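Local coordinates for (R)-specific secondary-alkylsulfatase (PDB 4AXH), which hydrolyses (R)-configured secondary alkyl sulfates with strict inversion of configuration, giving (S)-alcohols and inorganic sulfate at a zinc-dependent site, at residues 562-567 / 646-651; 568-573 / 585-590. One frame throughout, in Å; residues are numbered along the deposited sequence.

Interaction 1: residues 562-567 / 646-651; sequences TDKAVG and FGLLDS
Ala565 and Leu648 bring the two backbones to 5.8 Å between their CA atoms, where the short, weakly bonded helix 562-565 meets a type I beta turn running from Phe646 to Leu649. No hydrogen bond crosses this contact; side chains carry it. Leu648 lays its two methyls against the helix at Lys564 and Ala565: CD2 lies 3.6 Å from the carbonyl O of Lys564, while CD1 reaches 4.1 Å from CB of Ala565. The lysine and leucine chains run alongside each other, pointing opposite ways, with CG of Lys564 4.0 Å from CD2 of Leu648. With chi1 at 54° and the rest of its chain extended, the lysine reaches toward the turn, where CE lies 3.8 Å from the O of Gly647. Its NZ ends 3.8 Å from OD1 of Asp650, a long salt bridge and so probably a modest electrostatic attraction. Asp561 adds a second, weak ion pair to the ammonium, and Asn385 and Lys389 of the second subunit weakly engage OD2 of Asp650. Behind the turn, Leu649 packs on Leu556 and Arg559, and backbone bonds join Leu648 to Asp561 and Asp650 to Arg559, setting the segment after helix 640-646 against helix 549-559, the Asp561 linker and helix 562-565.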
loop_
_atom_site.group_PDB
_atom_site.type_symbol
_atom_site.label_atom_id
_atom_site.label_comp_id
_atom_site.label_asym_id
_atom_site.label_seq_id
_atom_site.Cartn_x
_atom_site.Cartn_y
_atom_site.Cartn_z
ATOM N N THR A 562 6.883 -3.564 24.787
ATOM C CA THR A 562 7.796 -4.686 24.565
ATOM C C THR A 562 8.975 -4.698 25.545
ATOM O O THR A 562 9.266 -5.747 26.114
ATOM C CB THR A 562 8.228 -4.700 23.097
ATOM O OG1 THR A 562 7.054 -4.816 22.304
ATOM C CG2 THR A 562 9.181 -5.832 22.768
ATOM N N ASP A 563 9.619 -3.541 25.770
ATOM C CA ASP A 563 10.762 -3.425 26.681
ATOM C C ASP A 563 10.490 -3.844 28.132
ATOM O O ASP A 563 11.255 -4.646 28.681
ATOM C CB ASP A 563 11.378 -2.030 26.602
ATOM C CG ASP A 563 11.984 -1.716 25.252
ATOM O OD1 ASP A 563 12.155 -2.666 24.435
ATOM O OD2 ASP A 563 12.306 -0.528 25.012
ATOM N N LYS A 564 9.406 -3.326 28.742
ATOM C CA LYS A 564 9.081 -3.709 30.109
ATOM C C LYS A 564 8.386 -5.080 30.188
ATOM O O LYS A 564 8.609 -5.821 31.148
ATOM C CB LYS A 564 8.404 -2.575 30.925
ATOM C CG LYS A 564 7.150 -1.937 30.317
ATOM C CD LYS A 564 6.753 -0.596 31.005
ATOM C CE LYS A 564 5.341 -0.138 30.664
ATOM N NZ LYS A 564 5.128 1.323 30.872
ATOM N N ALA A 565 7.629 -5.449 29.130
ATOM C CA ALA A 565 6.891 -6.716 29.032
ATOM C C ALA A 565 7.765 -7.967 28.868
ATOM O O ALA A 565 7.274 -9.080 29.073
ATOM C CB ALA A 565 5.841 -6.636 27.931
ATOM N N VAL A 566 9.053 -7.785 28.510
ATOM C CA VAL A 566 10.015 -8.884 28.358
ATOM C C VAL A 566 10.257 -9.504 29.743
ATOM O O VAL A 566 10.537 -8.779 30.711
ATOM C CB VAL A 566 11.332 -8.452 27.638
ATOM C CG1 VAL A 566 12.464 -9.447 27.874
ATOM C CG2 VAL A 566 11.112 -8.272 26.139
ATOM N N GLY A 567 10.096 -10.830 29.806
ATOM C CA GLY A 567 10.244 -11.617 31.019
ATOM C C GLY A 567 8.984 -11.664 31.859
ATOM O O GLY A 567 9.040 -12.028 33.035
ATOM N N PHE A 646 -1.892 -5.211 32.732
ATOM C CA PHE A 646 -2.326 -3.824 32.587
ATOM C C PHE A 646 -1.253 -2.785 32.926
ATOM O O PHE A 646 -1.332 -1.641 32.462
ATOM C CB PHE A 646 -3.618 -3.586 33.386
ATOM C CG PHE A 646 -4.841 -4.094 32.670
ATOM C CD1 PHE A 646 -5.125 -5.454 32.620
ATOM C CD2 PHE A 646 -5.670 -3.224 31.980
ATOM C CE1 PHE A 646 -6.233 -5.930 31.915
ATOM C CE2 PHE A 646 -6.786 -3.701 31.285
ATOM C CZ PHE A 646 -7.058 -5.053 31.256
ATOM N N GLY A 647 -0.258 -3.198 33.714
ATOM C CA GLY A 647 0.864 -2.359 34.126
ATOM C C GLY A 647 1.912 -2.204 33.049
ATOM O O GLY A 647 2.767 -1.319 33.130
ATOM N N LEU A 648 1.831 -3.062 32.025
ATOM C CA LEU A 648 2.745 -3.113 30.880
ATOM C C LEU A 648 2.214 -2.350 29.658
ATOM O O LEU A 648 2.860 -2.334 28.609
ATOM C CB LEU A 648 3.011 -4.590 30.516
ATOM C CG LEU A 648 3.677 -5.426 31.602
ATOM C CD1 LEU A 648 3.558 -6.897 31.302
ATOM C CD2 LEU A 648 5.117 -4.996 31.817
ATOM N N LEU A 649 1.054 -1.705 29.810
ATOM C CA LEU A 649 0.360 -0.967 28.772
ATOM C C LEU A 649 0.738 0.507 28.751
ATOM O O LEU A 649 0.515 1.207 29.736
ATOM C CB LEU A 649 -1.143 -1.103 29.048
ATOM C CG LEU A 649 -1.959 -2.090 28.235
ATOM C CD1 LEU A 649 -1.167 -3.347 27.858
ATOM C CD2 LEU A 649 -3.242 -2.431 28.960
ATOM N N ASP A 650 1.276 0.992 27.613
ATOM C CA ASP A 650 1.608 2.418 27.410
ATOM C C ASP A 650 0.314 3.221 27.133
ATOM O O ASP A 650 -0.744 2.635 26.875
ATOM C CB ASP A 650 2.541 2.620 26.188
ATOM C CG ASP A 650 3.988 2.144 26.299
ATOM O OD1 ASP A 650 4.674 2.526 27.290
ATOM O OD2 ASP A 650 4.479 1.507 25.332
ATOM N N SER A 651 0.420 4.558 27.146
ATOM C CA SER A 651 -0.673 5.479 26.815
ATOM C C SER A 651 -0.184 6.520 25.791
ATOM O O SER A 651 0.933 7.037 25.912
ATOM C CB SER A 651 -1.258 6.136 28.063
ATOM O OG SER A 651 -2.426 5.451 28.493
#

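Interaction 2: residues 568-573 / 585-590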
loop_
_atom_site.group_PDB
_atom_site.type_symbol
_atom_site.label_atom_id
_atom_site.label_comp_id
_atom_site.label_asym_id
_atom_site.label_seq_id
_atom_site.Cartn_x
_atom_site.Cartn_y
_atom_site.Cartn_z
ATOM N N HIS A 568 7.838 -11.281 31.274
ATOM C CA HIS A 568 6.541 -11.310 31.955
ATOM C C HIS A 568 5.553 -12.227 31.211
ATOM O O HIS A 568 4.336 -12.025 31.295
ATOM C CB HIS A 568 5.984 -9.885 32.144
ATOM C CG HIS A 568 6.739 -9.069 33.148
ATOM N ND1 HIS A 568 6.303 -8.950 34.458
ATOM C CD2 HIS A 568 7.882 -8.358 32.999
ATOM C CE1 HIS A 568 7.185 -8.170 35.061
ATOM N NE2 HIS A 568 8.155 -7.788 34.223
ATOM N N ASP A 569 6.088 -13.252 30.505
ATOM C CA ASP A 569 5.322 -14.223 29.728
ATOM C C ASP A 569 4.213 -14.819 30.551
ATOM O O ASP A 569 4.422 -15.137 31.718
ATOM C CB ASP A 569 6.234 -15.318 29.157
ATOM C CG ASP A 569 7.294 -14.848 28.157
ATOM O OD1 ASP A 569 7.542 -13.620 28.072
ATOM O OD2 ASP A 569 7.875 -15.705 27.463
ATOM N N MET A 570 3.018 -14.901 29.959
ATOM C CA MET A 570 1.775 -15.360 30.573
ATOM C C MET A 570 0.711 -15.572 29.505
ATOM O O MET A 570 0.867 -15.104 28.380
ATOM C CB MET A 570 1.255 -14.309 31.581
ATOM C CG MET A 570 1.065 -12.936 30.968
ATOM S SD MET A 570 0.133 -11.765 31.969
ATOM C CE MET A 570 1.481 -10.874 32.735
ATOM N N THR A 571 -0.390 -16.234 29.882
ATOM C CA THR A 571 -1.554 -16.503 29.039
ATOM C C THR A 571 -2.780 -16.090 29.823
ATOM O O THR A 571 -2.861 -16.359 31.020
ATOM C CB THR A 571 -1.630 -17.970 28.638
ATOM O OG1 THR A 571 -1.568 -18.766 29.819
ATOM C CG2 THR A 571 -0.528 -18.373 27.666
ATOM N N LEU A 572 -3.721 -15.414 29.165
ATOM C CA LEU A 572 -4.919 -14.900 29.816
ATOM C C LEU A 572 -6.160 -15.254 29.018
ATOM O O LEU A 572 -6.328 -14.755 27.906
ATOM C CB LEU A 572 -4.836 -13.356 29.981
ATOM C CG LEU A 572 -3.602 -12.728 30.686
ATOM C CD1 LEU A 572 -2.452 -12.479 29.696
ATOM C CD2 LEU A 572 -3.967 -11.401 31.336
ATOM N N ASN A 573 -7.031 -16.111 29.572
ATOM C CA ASN A 573 -8.320 -16.420 28.958
ATOM C C ASN A 573 -9.285 -15.319 29.376
ATOM O O ASN A 573 -9.198 -14.806 30.495
ATOM C CB ASN A 573 -8.858 -17.771 29.405
ATOM C CG ASN A 573 -8.263 -18.935 28.663
ATOM O OD1 ASN A 573 -7.712 -18.798 27.562
ATOM N ND2 ASN A 573 -8.392 -20.120 29.239
ATOM N N LEU A 585 -5.716 -14.817 25.111
ATOM C CA LEU A 585 -4.514 -13.993 24.952
ATOM C C LEU A 585 -3.301 -14.781 25.337
ATOM O O LEU A 585 -3.391 -15.719 26.129
ATOM C CB LEU A 585 -4.530 -12.733 25.832
ATOM C CG LEU A 585 -5.535 -11.624 25.562
ATOM C CD1 LEU A 585 -5.261 -10.442 26.491
ATOM C CD2 LEU A 585 -5.427 -11.127 24.142
ATOM N N THR A 586 -2.155 -14.389 24.781
ATOM C CA THR A 586 -0.831 -14.952 25.056
ATOM C C THR A 586 0.221 -13.855 24.940
ATOM O O THR A 586 0.237 -13.133 23.945
ATOM C CB THR A 586 -0.521 -16.278 24.290
ATOM O OG1 THR A 586 0.852 -16.299 23.882
ATOM C CG2 THR A 586 -1.455 -16.551 23.091
ATOM N N LEU A 587 1.042 -13.679 25.993
ATOM C CA LEU A 587 2.126 -12.681 26.059
ATOM C C LEU A 587 3.432 -13.435 26.096
ATOM O O LEU A 587 3.709 -14.133 27.066
ATOM C CB LEU A 587 1.985 -11.749 27.288
ATOM C CG LEU A 587 3.204 -10.893 27.697
ATOM C CD1 LEU A 587 3.661 -9.977 26.574
ATOM C CD2 LEU A 587 2.902 -10.084 28.947
ATOM N N ARG A 588 4.209 -13.329 25.024
ATOM C CA ARG A 588 5.470 -14.054 24.881
ATOM C C ARG A 588 6.477 -13.155 24.230
ATOM O O ARG A 588 6.173 -12.526 23.223
ATOM C CB ARG A 588 5.251 -15.312 24.021
ATOM C CG ARG A 588 6.194 -16.436 24.350
ATOM C CD ARG A 588 5.778 -17.723 23.666
ATOM N NE ARG A 588 6.433 -17.831 22.371
ATOM C CZ ARG A 588 7.438 -18.659 22.100
ATOM N NH1 ARG A 588 7.888 -19.496 23.028
ATOM N NH2 ARG A 588 7.986 -18.671 20.897
ATOM N N ASN A 589 7.673 -13.078 24.809
ATOM C CA ASN A 589 8.785 -12.255 24.328
ATOM C C ASN A 589 8.381 -10.784 24.180
ATOM O O ASN A 589 8.824 -10.126 23.247
ATOM C CB ASN A 589 9.345 -12.823 23.008
ATOM C CG ASN A 589 9.988 -14.165 23.148
ATOM O OD1 ASN A 589 10.952 -14.322 23.895
ATOM N ND2 ASN A 589 9.514 -15.154 22.391
ATOM N N GLY A 590 7.509 -10.304 25.069
ATOM C CA GLY A 590 6.990 -8.932 25.050
ATOM C C GLY A 590 6.103 -8.599 23.858
ATOM O O GLY A 590 5.978 -7.425 23.476
#
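Met570 and Leu587 cross at an angle on one face of an antiparallel strand pair. With CG of Leu587 anti to its backbone N (chi1 165°), the leucine's CD2 lies against the methionine, 3.9 Å from CG of Met570. On the same face Leu572 and Leu585 meet at their bases, CB to CB 4.2 Å; helix 640-646 covers this side, touching Met570 and Leu572. The other face carries Thr571 and Thr586, a non-hydrogen-bonded pair in which CG2 of Thr571 packs 4.0 Å from CB of Thr586. Two hydrogen-bonded pairs flank it. Between Met570 and Leu587, the bond from Leu587 N to Met570 O is 2.8 Å long and almost straight (169° at the hydrogen). Leu572 and Leu585 likewise exchange two N-H...O bonds. Where strand 570-576 begins and strand 581-588 ends, OD1 of Asp569 accepts a weak bond from Asn589 N (3.3 Å), while Arg588 turns its guanidinium to Asp371 and Asp374 of the second subunit. The axes of 570-573 and 585-588 approach to 4.6 Å at 168°, as in a beta hairpin: strands 570-576 and 581-588 are neighbours in the five-stranded sheet of the SCP2-like alkyl sulfatase C-terminal region.

In the fold
The centres of interactions 1 and 2 lie 11 Å apart within the alkyl sulfatase C-terminal region, and helix 562-565 is followed, after a four-residue connection, by strand 570-576. Leu648 connects them: its CD1 is 4.0 Å from CD2 of Leu587 and 3.9 Å from CB of His568, extending the apolar face of the hairpin to the turn. A probable hydrogen bond between Thr562 OG1 and Gly590 O (3.1 Å) makes a polar link, and CB of Ala565 packs 3.9 Å from CA of Gly590. Both contacts reach the second subunit of the homodimer. Neither lies near the zinc ions or the sulfate-binding residues; both are packing within the C-terminal region and at the subunit interface.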